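Local coordinates for protein integral membrane indolylacetylinositol arabinosyltransferase EmbB (Mycolicibacterium smegmatis MC2 155, PDB 7BVC) that probably transfers arabinose units to build the arabinan of mycobacterial cell-wall arabinogalactan, and binds the drug ethambutol, at residues B[310-315]-B[489-494]; B[303-308]-B[984-989]; B[44-49]-B[1070-1075]. One frame throughout, in Å; residues are numbered along the deposited sequence.

Contact 1: residues B[310-315]-B[489-494]; sequences GSPEDP and LEATRI. With 95E (Ethambutol), chain I.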
ATOM      1  N   GLY B 310      25.106  13.253   5.230  1.00 47.89           N
ATOM      2  CA  GLY B 310      26.362  12.720   5.724  1.00 47.89           C
ATOM      3  C   GLY B 310      26.420  12.548   7.226  1.00 47.89           C
ATOM      4  O   GLY B 310      27.419  12.925   7.851  1.00 47.89           O
ATOM      5  N   SER B 311      25.372  11.986   7.823  1.00 47.75           N
ATOM      6  CA  SER B 311      25.308  11.697   9.247  1.00 47.75           C
ATOM      7  C   SER B 311      25.651  10.236   9.502  1.00 47.75           C
ATOM      8  O   SER B 311      25.248   9.364   8.728  1.00 47.75           O
ATOM      9  CB  SER B 311      23.914  11.996   9.798  1.00 47.75           C
ATOM     10  OG  SER B 311      23.023  10.932   9.525  1.00 47.75           O
ATOM     11  N   PRO B 312      26.385   9.927  10.568  1.00 48.67           N
ATOM     12  CA  PRO B 312      26.891   8.559  10.743  1.00 48.67           C
ATOM     13  C   PRO B 312      25.836   7.564  11.194  1.00 48.67           C
ATOM     14  O   PRO B 312      24.656   7.902  11.320  1.00 48.67           O
ATOM     15  CB  PRO B 312      27.973   8.737  11.812  1.00 48.67           C
ATOM     16  CG  PRO B 312      27.483   9.878  12.623  1.00 48.67           C
ATOM     17  CD  PRO B 312      26.828  10.819  11.651  1.00 48.67           C
ATOM     18  N   GLU B 313      26.258   6.321  11.416  1.00 55.14           N
ATOM     19  CA  GLU B 313      25.433   5.333  12.102  1.00 55.14           C
ATOM     20  C   GLU B 313      25.522   5.612  13.596  1.00 55.14           C
ATOM     21  O   GLU B 313      26.592   5.460  14.194  1.00 55.14           O
ATOM     22  CB  GLU B 313      25.911   3.923  11.776  1.00 55.14           C
ATOM     23  CG  GLU B 313      25.962   3.623  10.290  1.00 55.14           C
ATOM     24  CD  GLU B 313      24.614   3.781   9.620  1.00 55.14           C
ATOM     25  OE1 GLU B 313      24.443   4.752   8.856  1.00 55.14           O
ATOM     26  OE2 GLU B 313      23.726   2.935   9.858  1.00 55.14           O
ATOM     27  N   ASP B 314      24.407   6.031  14.196  1.00 55.27           N
ATOM     28  CA  ASP B 314      24.535   6.830  15.407  1.00 55.27           C
ATOM     29  C   ASP B 314      25.056   5.993  16.580  1.00 55.27           C
ATOM     30  O   ASP B 314      26.205   6.209  16.987  1.00 55.27           O
ATOM     31  CB  ASP B 314      23.202   7.521  15.711  1.00 55.27           C
ATOM     32  CG  ASP B 314      22.676   8.296  14.530  1.00 55.27           C
ATOM     33  OD1 ASP B 314      23.493   8.680  13.673  1.00 55.27           O
ATOM     34  OD2 ASP B 314      21.450   8.513  14.454  1.00 55.27           O
ATOM     35  N   PRO B 315      24.297   5.022  17.163  1.00 54.74           N
ATOM     36  CA  PRO B 315      24.971   4.058  18.037  1.00 54.74           C
ATOM     37  C   PRO B 315      25.210   2.708  17.375  1.00 54.74           C
ATOM     38  O   PRO B 315      25.921   1.861  17.924  1.00 54.74           O
ATOM     39  CB  PRO B 315      24.011   3.947  19.223  1.00 54.74           C
ATOM     40  CG  PRO B 315      22.667   4.162  18.625  1.00 54.74           C
ATOM     41  CD  PRO B 315      22.835   4.862  17.294  1.00 54.74           C
ATOM     42  N   LEU B 489      22.839  12.758  19.159  1.00 48.32           N
ATOM     43  CA  LEU B 489      21.536  13.411  19.245  1.00 48.32           C
ATOM     44  C   LEU B 489      21.215  14.175  17.967  1.00 48.32           C
ATOM     45  O   LEU B 489      20.078  14.140  17.485  1.00 48.32           O
ATOM     46  CB  LEU B 489      21.497  14.346  20.453  1.00 48.32           C
ATOM     47  CG  LEU B 489      21.358  13.684  21.824  1.00 48.32           C
ATOM     48  CD1 LEU B 489      21.461  14.720  22.929  1.00 48.32           C
ATOM     49  CD2 LEU B 489      20.050  12.924  21.920  1.00 48.32           C
ATOM     50  N   GLU B 490      22.206  14.865  17.399  1.00 50.45           N
ATOM     51  CA  GLU B 490      21.969  15.620  16.171  1.00 50.45           C
ATOM     52  C   GLU B 490      21.614  14.698  15.010  1.00 50.45           C
ATOM     53  O   GLU B 490      20.666  14.965  14.259  1.00 50.45           O
ATOM     54  CB  GLU B 490      23.198  16.458  15.826  1.00 50.45           C
ATOM     55  CG  GLU B 490      23.053  17.283  14.561  1.00 50.45           C
ATOM     56  CD  GLU B 490      22.070  18.424  14.721  1.00 50.45           C
ATOM     57  OE1 GLU B 490      21.379  18.757  13.735  1.00 50.45           O
ATOM     58  OE2 GLU B 490      21.983  18.986  15.832  1.00 50.45           O
ATOM     59  N   ALA B 491      22.360  13.605  14.849  1.00 48.49           N
ATOM     60  CA  ALA B 491      22.087  12.688  13.750  1.00 48.49           C
ATOM     61  C   ALA B 491      20.749  11.983  13.934  1.00 48.49           C
ATOM     62  O   ALA B 491      20.036  11.728  12.957  1.00 48.49           O
ATOM     63  CB  ALA B 491      23.223  11.680  13.622  1.00 48.49           C
ATOM     64  N   THR B 492      20.386  11.663  15.178  1.00 48.49           N
ATOM     65  CA  THR B 492      19.068  11.086  15.426  1.00 48.49           C
ATOM     66  C   THR B 492      17.960  12.078  15.113  1.00 48.49           C
ATOM     67  O   THR B 492      16.929  11.697  14.550  1.00 48.49           O
ATOM     68  CB  THR B 492      18.960  10.615  16.875  1.00 48.49           C
ATOM     69  OG1 THR B 492      20.032   9.714  17.167  1.00 48.49           O
ATOM     70  CG2 THR B 492      17.638   9.906  17.103  1.00 48.49           C
ATOM     71  N   ARG B 493      18.158  13.352  15.458  1.00 49.42           N
ATOM     72  CA  ARG B 493      17.197  14.382  15.088  1.00 49.42           C
ATOM     73  C   ARG B 493      17.022  14.446  13.577  1.00 49.42           C
ATOM     74  O   ARG B 493      15.898  14.537  13.074  1.00 49.42           O
ATOM     75  CB  ARG B 493      17.647  15.737  15.633  1.00 49.42           C
ATOM     76  CG  ARG B 493      16.772  16.896  15.196  1.00 49.42           C
ATOM     77  CD  ARG B 493      17.432  18.229  15.497  1.00 49.42           C
ATOM     78  NE  ARG B 493      18.516  18.522  14.565  1.00 49.42           N
ATOM     79  CZ  ARG B 493      18.373  19.236  13.453  1.00 49.42           C
ATOM     80  NH1 ARG B 493      17.189  19.737  13.132  1.00 49.42           N
ATOM     81  NH2 ARG B 493      19.415  19.453  12.665  1.00 49.42           N
ATOM     82  N   ILE B 494      18.130  14.392  12.837  1.00 47.95           N
ATOM     83  CA  ILE B 494      18.054  14.434  11.376  1.00 47.95           C
ATOM     84  C   ILE B 494      17.278  13.233  10.846  1.00 47.95           C
ATOM     85  O   ILE B 494      16.332  13.377  10.058  1.00 47.95           O
ATOM     86  CB  ILE B 494      19.465  14.499  10.764  1.00 47.95           C
ATOM     87  CG1 ILE B 494      20.179  15.777  11.190  1.00 47.95           C
ATOM     88  CG2 ILE B 494      19.389  14.420   9.254  1.00 47.95           C
ATOM     89  CD1 ILE B 494      21.570  15.897  10.630  1.00 47.95           C
TER
HETATM   90  C2  95E I1203      20.986   2.100   6.253  1.00 52.87           C
HETATM   91  O12 95E I1203      15.130  -1.376   1.239  1.00 52.87           O
HETATM   92  C11 95E I1203      16.169  -0.991   2.096  1.00 52.87           C
HETATM   93  C10 95E I1203      16.290   0.528   2.084  1.00 52.87           C
HETATM   94  C13 95E I1203      16.188   1.043   0.658  1.00 52.87           C
HETATM   95  C14 95E I1203      14.867   1.740   0.374  1.00 52.87           C
HETATM   96  N9  95E I1203      17.585   0.909   2.606  1.00 52.87           N
HETATM   97  C8  95E I1203      17.725   0.408   3.958  1.00 52.87           C
HETATM   98  C7  95E I1203      18.793   1.186   4.718  1.00 52.87           C
HETATM   99  N6  95E I1203      19.940   0.326   4.941  1.00 52.87           N
HETATM  100  C3  95E I1203      20.577   0.637   6.205  1.00 52.87           C
HETATM  101  O1  95E I1203      21.880   2.254   7.316  1.00 52.87           O
HETATM  102  C4  95E I1203      21.823  -0.227   6.356  1.00 52.87           C
HETATM  103  C5  95E I1203      21.524  -1.721   6.221  1.00 52.87           C
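Loop 310-315, which gives Glu-313 to the ethambutol pocket of the GT-C membrane part, packs here on helix 485-497. Ala-491 turns its methyl to the loop and is met by three residues. Ser-311 approaches through its methylene, with CB 3.9 Å from Ala-491 CB. Pro-312 adds its ring corner, CD lying 4.2 Å from the same Ala-491 CB. Asp-314 points its carboxylate at the helix, CG being anti to its own carbonyl carbon (chi1 -53°). One branch, OD1, faces the alanine methyl. The other, OD2, lies 3.3 Å from Thr-492 OG1. That hydroxyl is already hydrogen-bonded to Val-488 O, one turn back in the helix.

The CB of Glu-313 turns away from the helix, and its carboxylate meets the drug. Its chain bends at chi2 (-59°), and OE2 comes 3.2 Å from O1 of ethambutol. The second oxygen, OE1, is gripped by Arg-495 in a salt bridge and by Asn-304 in a hydrogen bond, while Arg-495 NH2 also bonds Pro-312 O. This is a first-shell carboxylate positioned by Arg-495 of helix 485-497 and by Asn-304, on a loop that lines the ligand pocket.

Contact 2: residues B[303-308]-B[984-989]; sequences ANYFRW and MLHANG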
ATOM      1  N   ALA B 303      30.285   7.119   7.868  1.00 46.62           N
ATOM      2  CA  ALA B 303      29.117   7.915   7.530  1.00 46.62           C
ATOM      3  C   ALA B 303      28.056   7.067   6.839  1.00 46.62           C
ATOM      4  O   ALA B 303      28.308   5.955   6.370  1.00 46.62           O
ATOM      5  CB  ALA B 303      29.506   9.080   6.626  1.00 46.62           C
ATOM      6  N   ASN B 304      26.843   7.614   6.785  1.00 49.69           N
ATOM      7  CA  ASN B 304      25.796   7.105   5.909  1.00 49.69           C
ATOM      8  C   ASN B 304      25.990   7.777   4.558  1.00 49.69           C
ATOM      9  O   ASN B 304      25.840   8.998   4.434  1.00 49.69           O
ATOM     10  CB  ASN B 304      24.411   7.389   6.480  1.00 49.69           C
ATOM     11  CG  ASN B 304      23.363   6.432   5.963  1.00 49.69           C
ATOM     12  OD1 ASN B 304      22.928   6.529   4.818  1.00 49.69           O
ATOM     13  ND2 ASN B 304      22.948   5.499   6.808  1.00 49.69           N
ATOM     14  N   TYR B 305      26.336   6.983   3.546  1.00 46.71           N
ATOM     15  CA  TYR B 305      26.890   7.547   2.322  1.00 46.71           C
ATOM     16  C   TYR B 305      25.819   8.205   1.461  1.00 46.71           C
ATOM     17  O   TYR B 305      26.052   9.271   0.881  1.00 46.71           O
ATOM     18  CB  TYR B 305      27.614   6.451   1.544  1.00 46.71           C
ATOM     19  CG  TYR B 305      28.406   6.942   0.362  1.00 46.71           C
ATOM     20  CD1 TYR B 305      29.376   7.920   0.509  1.00 46.71           C
ATOM     21  CD2 TYR B 305      28.189   6.420  -0.903  1.00 46.71           C
ATOM     22  CE1 TYR B 305      30.102   8.369  -0.573  1.00 46.71           C
ATOM     23  CE2 TYR B 305      28.910   6.860  -1.988  1.00 46.71           C
ATOM     24  CZ  TYR B 305      29.865   7.833  -1.818  1.00 46.71           C
ATOM     25  OH  TYR B 305      30.584   8.272  -2.901  1.00 46.71           O
ATOM     26  N   PHE B 306      24.638   7.596   1.372  1.00 46.16           N
ATOM     27  CA  PHE B 306      23.672   7.935   0.337  1.00 46.16           C
ATOM     28  C   PHE B 306      22.564   8.874   0.796  1.00 46.16           C
ATOM     29  O   PHE B 306      21.728   9.255  -0.027  1.00 46.16           O
ATOM     30  CB  PHE B 306      23.041   6.656  -0.225  1.00 46.16           C
ATOM     31  CG  PHE B 306      24.029   5.719  -0.856  1.00 46.16           C
ATOM     32  CD1 PHE B 306      24.440   5.905  -2.161  1.00 46.16           C
ATOM     33  CD2 PHE B 306      24.538   4.650  -0.145  1.00 46.16           C
ATOM     34  CE1 PHE B 306      25.346   5.046  -2.742  1.00 46.16           C
ATOM     35  CE2 PHE B 306      25.442   3.788  -0.723  1.00 46.16           C
ATOM     36  CZ  PHE B 306      25.845   3.985  -2.022  1.00 46.16           C
ATOM     37  N   ARG B 307      22.529   9.267   2.065  1.00 46.98           N
ATOM     38  CA  ARG B 307      21.365   9.994   2.552  1.00 46.98           C
ATOM     39  C   ARG B 307      21.702  10.684   3.866  1.00 46.98           C
ATOM     40  O   ARG B 307      22.709  10.380   4.510  1.00 46.98           O
ATOM     41  CB  ARG B 307      20.173   9.042   2.720  1.00 46.98           C
ATOM     42  CG  ARG B 307      18.805   9.691   2.824  1.00 46.98           C
ATOM     43  CD  ARG B 307      17.740   8.621   2.964  1.00 46.98           C
ATOM     44  NE  ARG B 307      16.459   9.145   3.426  1.00 46.98           N
ATOM     45  CZ  ARG B 307      15.445   9.449   2.626  1.00 46.98           C
ATOM     46  NH1 ARG B 307      14.315   9.916   3.133  1.00 46.98           N
ATOM     47  NH2 ARG B 307      15.558   9.284   1.318  1.00 46.98           N
ATOM     48  N   TRP B 308      20.849  11.644   4.235  1.00 46.45           N
ATOM     49  CA  TRP B 308      20.843  12.273   5.558  1.00 46.45           C
ATOM     50  C   TRP B 308      22.066  13.159   5.792  1.00 46.45           C
ATOM     51  O   TRP B 308      22.648  13.155   6.877  1.00 46.45           O
ATOM     52  CB  TRP B 308      20.713  11.226   6.666  1.00 46.45           C
ATOM     53  CG  TRP B 308      19.358  10.611   6.717  1.00 46.45           C
ATOM     54  CD1 TRP B 308      18.165  11.266   6.711  1.00 46.45           C
ATOM     55  CD2 TRP B 308      19.050   9.215   6.763  1.00 46.45           C
ATOM     56  NE1 TRP B 308      17.132  10.367   6.758  1.00 46.45           N
ATOM     57  CE2 TRP B 308      17.650   9.099   6.790  1.00 46.45           C
ATOM     58  CE3 TRP B 308      19.824   8.052   6.787  1.00 46.45           C
ATOM     59  CZ2 TRP B 308      17.006   7.868   6.842  1.00 46.45           C
ATOM     60  CZ3 TRP B 308      19.184   6.833   6.836  1.00 46.45           C
ATOM     61  CH2 TRP B 308      17.788   6.749   6.863  1.00 46.45           C
ATOM     62  N   MET B 984      32.927   7.494  -4.982  1.00 48.77           N
ATOM     63  CA  MET B 984      33.209   8.920  -4.852  1.00 48.77           C
ATOM     64  C   MET B 984      33.502   9.203  -3.382  1.00 48.77           C
ATOM     65  O   MET B 984      32.586   9.330  -2.567  1.00 48.77           O
ATOM     66  CB  MET B 984      32.035   9.739  -5.374  1.00 48.77           C
ATOM     67  CG  MET B 984      32.227  11.234  -5.310  1.00 48.77           C
ATOM     68  SD  MET B 984      30.741  12.112  -5.826  1.00 48.77           S
ATOM     69  CE  MET B 984      29.527  11.410  -4.717  1.00 48.77           C
ATOM     70  N   LEU B 985      34.786   9.299  -3.047  1.00 48.34           N
ATOM     71  CA  LEU B 985      35.201   9.475  -1.666  1.00 48.34           C
ATOM     72  C   LEU B 985      34.884  10.887  -1.181  1.00 48.34           C
ATOM     73  O   LEU B 985      34.614  11.802  -1.964  1.00 48.34           O
ATOM     74  CB  LEU B 985      36.695   9.196  -1.516  1.00 48.34           C
ATOM     75  CG  LEU B 985      37.193   7.801  -1.891  1.00 48.34           C
ATOM     76  CD1 LEU B 985      38.705   7.734  -1.784  1.00 48.34           C
ATOM     77  CD2 LEU B 985      36.551   6.751  -1.009  1.00 48.34           C
ATOM     78  N   HIS B 986      34.926  11.056   0.138  1.00 44.47           N
ATOM     79  CA  HIS B 986      34.732  12.357   0.757  1.00 44.47           C
ATOM     80  C   HIS B 986      35.546  12.414   2.040  1.00 44.47           C
ATOM     81  O   HIS B 986      35.712  11.405   2.729  1.00 44.47           O
ATOM     82  CB  HIS B 986      33.251  12.635   1.046  1.00 44.47           C
ATOM     83  CG  HIS B 986      32.725  11.935   2.260  1.00 44.47           C
ATOM     84  ND1 HIS B 986      32.173  10.675   2.211  1.00 44.47           N
ATOM     85  CD2 HIS B 986      32.651  12.328   3.553  1.00 44.47           C
ATOM     86  CE1 HIS B 986      31.789  10.316   3.422  1.00 44.47           C
ATOM     87  NE2 HIS B 986      32.068  11.301   4.256  1.00 44.47           N
ATOM     88  N   ALA B 987      36.055  13.603   2.349  1.00 44.05           N
ATOM     89  CA  ALA B 987      36.860  13.799   3.546  1.00 44.05           C
ATOM     90  C   ALA B 987      36.808  15.269   3.930  1.00 44.05           C
ATOM     91  O   ALA B 987      36.922  16.138   3.061  1.00 44.05           O
ATOM     92  CB  ALA B 987      38.308  13.356   3.324  1.00 44.05           C
ATOM     93  N   ASN B 988      36.624  15.535   5.224  1.00 45.65           N
ATOM     94  CA  ASN B 988      36.556  16.889   5.769  1.00 45.65           C
ATOM     95  C   ASN B 988      35.363  17.666   5.227  1.00 45.65           C
ATOM     96  O   ASN B 988      35.440  18.881   5.036  1.00 45.65           O
ATOM     97  CB  ASN B 988      37.854  17.662   5.517  1.00 45.65           C
ATOM     98  CG  ASN B 988      39.012  17.124   6.320  1.00 45.65           C
ATOM     99  OD1 ASN B 988      38.832  16.629   7.431  1.00 45.65           O
ATOM    100  ND2 ASN B 988      40.211  17.214   5.763  1.00 45.65           N
ATOM    101  N   GLY B 989      34.252  16.978   4.975  1.00 45.04           N
ATOM    102  CA  GLY B 989      33.032  17.622   4.540  1.00 45.04           C
ATOM    103  C   GLY B 989      32.941  17.922   3.062  1.00 45.04           C
ATOM    104  O   GLY B 989      31.870  18.338   2.603  1.00 45.04           O
TER
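The nearest CA atoms, those of Tyr-305 and His-986, are 9.3 Å apart. Side chains span this gap, and the edge of the Tyr-305 ring also faces the main chain at Met-984. Segment 984-989 runs into a beta hairpin of the C-terminal domain, whose strands are 986-987 and 990-991. Asn-988 and Gly-989 form its two-residue turn. Both have positive phi (64° and 83°), as in a type I' turn. Segment 303-308 is an irregular loop of the GT-C part.

Tyr-305 covers most of the distance. CG is anti to the backbone N (chi1 -171°), which sends the ring toward the hairpin. The modelled approach of its OH to the Met-984 carbonyl is too short to be trusted, so the position of the OH is approximate. It ends beside Met-984, roughly 3.8 Å from Met-984 CE. The methionine chain bends at its last torsion and brings that methyl round. The tyrosine and histidine side chains run antiparallel, one passing beside the other. His-986 ND1 sits at the tyrosine edge, 4.2 Å from Tyr-305 CE1. On the loop side, Phe-306 receives the tyrosine rim over one face, with Tyr-305 CD2 3.5 Å above the Phe-306 plane. Arg-307 makes a cation-pi contact with Trp-1012 of the ethambutol pocket.

His-986 also touches Ala-299 of helix 296-299. Ala-303 CB lies at the edge of the His-986 ring, near its plane, 4.1 Å from both CE1 and NE2 of His-986.

Contact 3: residues B[44-49]-B[1070-1075]; sequences IPLLPV and SGLYSP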
ATOM      1  N   ILE B  44      31.857   7.892  29.298  1.00 54.20           N
ATOM      2  CA  ILE B  44      32.459   7.915  27.964  1.00 54.20           C
ATOM      3  C   ILE B  44      31.704   8.837  27.020  1.00 54.20           C
ATOM      4  O   ILE B  44      32.352   9.598  26.285  1.00 54.20           O
ATOM      5  CB  ILE B  44      32.607   6.485  27.423  1.00 54.20           C
ATOM      6  CG1 ILE B  44      33.322   5.602  28.443  1.00 54.20           C
ATOM      7  CG2 ILE B  44      33.369   6.488  26.112  1.00 54.20           C
ATOM      8  CD1 ILE B  44      34.730   6.051  28.745  1.00 54.20           C
ATOM      9  N   PRO B  45      30.367   8.837  26.965  1.00 52.75           N
ATOM     10  CA  PRO B  45      29.683   9.822  26.113  1.00 52.75           C
ATOM     11  C   PRO B  45      29.930  11.262  26.523  1.00 52.75           C
ATOM     12  O   PRO B  45      29.658  12.168  25.725  1.00 52.75           O
ATOM     13  CB  PRO B  45      28.203   9.452  26.265  1.00 52.75           C
ATOM     14  CG  PRO B  45      28.212   8.023  26.634  1.00 52.75           C
ATOM     15  CD  PRO B  45      29.417   7.843  27.499  1.00 52.75           C
ATOM     16  N   LEU B  46      30.438  11.510  27.725  1.00 54.08           N
ATOM     17  CA  LEU B  46      30.662  12.861  28.229  1.00 54.08           C
ATOM     18  C   LEU B  46      32.138  13.002  28.586  1.00 54.08           C
ATOM     19  O   LEU B  46      32.519  12.851  29.748  1.00 54.08           O
ATOM     20  CB  LEU B  46      29.776  13.125  29.446  1.00 54.08           C
ATOM     21  CG  LEU B  46      28.270  12.972  29.241  1.00 54.08           C
ATOM     22  CD1 LEU B  46      27.530  13.106  30.559  1.00 54.08           C
ATOM     23  CD2 LEU B  46      27.770  13.984  28.239  1.00 54.08           C
ATOM     24  N   LEU B  47      32.964  13.329  27.589  1.00 52.48           N
ATOM     25  CA  LEU B  47      34.400  13.463  27.793  1.00 52.48           C
ATOM     26  C   LEU B  47      34.960  14.252  26.626  1.00 52.48           C
ATOM     27  O   LEU B  47      34.449  14.112  25.505  1.00 52.48           O
ATOM     28  CB  LEU B  47      35.089  12.097  27.899  1.00 52.48           C
ATOM     29  CG  LEU B  47      35.289  11.517  29.305  1.00 52.48           C
ATOM     30  CD1 LEU B  47      35.815  10.094  29.246  1.00 52.48           C
ATOM     31  CD2 LEU B  47      36.207  12.391  30.140  1.00 52.48           C
ATOM     32  N   PRO B  48      35.984  15.080  26.833  1.00 52.56           N
ATOM     33  CA  PRO B  48      36.462  15.947  25.751  1.00 52.56           C
ATOM     34  C   PRO B  48      36.940  15.155  24.543  1.00 52.56           C
ATOM     35  O   PRO B  48      37.481  14.054  24.665  1.00 52.56           O
ATOM     36  CB  PRO B  48      37.616  16.723  26.399  1.00 52.56           C
ATOM     37  CG  PRO B  48      38.007  15.912  27.583  1.00 52.56           C
ATOM     38  CD  PRO B  48      36.746  15.283  28.073  1.00 52.56           C
ATOM     39  N   VAL B  49      36.722  15.734  23.365  1.00 51.50           N
ATOM     40  CA  VAL B  49      37.155  15.159  22.100  1.00 51.50           C
ATOM     41  C   VAL B  49      37.708  16.285  21.238  1.00 51.50           C
ATOM     42  O   VAL B  49      37.347  17.453  21.405  1.00 51.50           O
ATOM     43  CB  VAL B  49      36.003  14.415  21.386  1.00 51.50           C
ATOM     44  CG1 VAL B  49      35.052  15.398  20.726  1.00 51.50           C
ATOM     45  CG2 VAL B  49      36.544  13.425  20.376  1.00 51.50           C
ATOM     46  N   SER B1070      34.045  19.408  24.489  1.00 52.95           N
ATOM     47  CA  SER B1070      33.859  18.831  25.815  1.00 52.95           C
ATOM     48  C   SER B1070      32.691  17.851  25.863  1.00 52.95           C
ATOM     49  O   SER B1070      32.018  17.737  26.892  1.00 52.95           O
ATOM     50  CB  SER B1070      33.652  19.926  26.861  1.00 52.95           C
ATOM     51  OG  SER B1070      33.025  19.404  28.018  1.00 52.95           O
ATOM     52  N   GLY B1071      32.429  17.142  24.767  1.00 49.84           N
ATOM     53  CA  GLY B1071      31.436  16.087  24.756  1.00 49.84           C
ATOM     54  C   GLY B1071      29.993  16.526  24.850  1.00 49.84           C
ATOM     55  O   GLY B1071      29.100  15.704  24.618  1.00 49.84           O
ATOM     56  N   LEU B1072      29.723  17.783  25.197  1.00 53.40           N
ATOM     57  CA  LEU B1072      28.374  18.324  25.180  1.00 53.40           C
ATOM     58  C   LEU B1072      28.252  19.550  24.294  1.00 53.40           C
ATOM     59  O   LEU B1072      27.153  20.101  24.167  1.00 53.40           O
ATOM     60  CB  LEU B1072      27.916  18.677  26.601  1.00 53.40           C
ATOM     61  CG  LEU B1072      27.577  17.496  27.505  1.00 53.40           C
ATOM     62  CD1 LEU B1072      27.896  17.817  28.953  1.00 53.40           C
ATOM     63  CD2 LEU B1072      26.116  17.117  27.349  1.00 53.40           C
ATOM     64  N   TYR B1073      29.346  19.990  23.681  1.00 57.04           N
ATOM     65  CA  TYR B1073      29.323  21.184  22.855  1.00 57.04           C
ATOM     66  C   TYR B1073      28.553  20.930  21.567  1.00 57.04           C
ATOM     67  O   TYR B1073      28.643  19.855  20.970  1.00 57.04           O
ATOM     68  CB  TYR B1073      30.754  21.626  22.546  1.00 57.04           C
ATOM     69  CG  TYR B1073      30.860  22.786  21.589  1.00 57.04           C
ATOM     70  CD1 TYR B1073      30.815  24.093  22.049  1.00 57.04           C
ATOM     71  CD2 TYR B1073      31.029  22.577  20.228  1.00 57.04           C
ATOM     72  CE1 TYR B1073      30.921  25.159  21.180  1.00 57.04           C
ATOM     73  CE2 TYR B1073      31.135  23.636  19.352  1.00 57.04           C
ATOM     74  CZ  TYR B1073      31.081  24.923  19.832  1.00 57.04           C
ATOM     75  OH  TYR B1073      31.187  25.980  18.960  1.00 57.04           O
ATOM     76  N   SER B1074      27.790  21.931  21.141  1.00 58.56           N
ATOM     77  CA  SER B1074      27.044  21.850  19.893  1.00 58.56           C
ATOM     78  C   SER B1074      26.981  23.227  19.245  1.00 58.56           C
ATOM     79  O   SER B1074      26.414  24.161  19.824  1.00 58.56           O
ATOM     80  CB  SER B1074      25.637  21.305  20.132  1.00 58.56           C
ATOM     81  OG  SER B1074      24.904  21.240  18.922  1.00 58.56           O
ATOM     82  N   PRO B1075      27.549  23.398  18.048  1.00 58.11           N
ATOM     83  CA  PRO B1075      27.576  24.725  17.422  1.00 58.11           C
ATOM     84  C   PRO B1075      26.229  25.205  16.913  1.00 58.11           C
ATOM     85  O   PRO B1075      26.128  26.363  16.488  1.00 58.11           O
ATOM     86  CB  PRO B1075      28.560  24.538  16.261  1.00 58.11           C
ATOM     87  CG  PRO B1075      28.452  23.095  15.920  1.00 58.11           C
ATOM     88  CD  PRO B1075      28.227  22.382  17.224  1.00 58.11           C
TER
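Leu-46 and Leu-1072 share the same first torsion, with CG anti to the carbonyl carbon (chi1 -58° and -73°). This turns both branched ends into the space between the segments. One methyl of Leu-46 does the touching. Its CD2 packs on the fork of the other leucine, 3.6 Å from Leu-1072 CG, with both Leu-1072 methyls nearby. The two side chains cross obliquely. Both leucines are exposed, so this apolar patch is at the surface.

The rest of the contact is backbone against backbone. Gly-1071 has a positive phi (71°). With no side chain in between, its main chain lies close against segment 44-49. Gly-1071 CA is 3.7 Å from Leu-47 O. Pro-48 CA and Ser-1070 CA are 3.9 Å apart, while the CB atoms of both residues point away from the contact. No hydrogen bond joins the two segments.

One residue further, Val-49 pairs by backbone hydrogen bonding with His-1069. The contact thus joins the end of a predicted transmembrane segment, just before strand 49-55, to the loop of the C-terminal domain after strand 1063-1068. Leu-47 packs on helix 220-224, and Pro-45 and Leu-46 touch Ile-485 of helix 485-497.

Overall arrangement
Contacts 1 and 2 use neighbouring parts of one loop, between helices 296-299 and 320-326, and their centres are 13 Å apart. They touch directly. Ser-311 O and Asn-304 N are 3.1 Å apart, a probable hydrogen bond, and Ile-494 CG2 packs 4.2 Å from Trp-308 O. Each brings one residue to ethambutol, Glu-313 from contact 1 and Asn-304 from contact 2. Contact 3 is more peripheral, its centre 15 Å from that of contact 1 and 23 Å from that of contact 2. Helix 485-497 links it indirectly to contact 1. Along the chain, contact 1 is nested within contact 2, and both within contact 3.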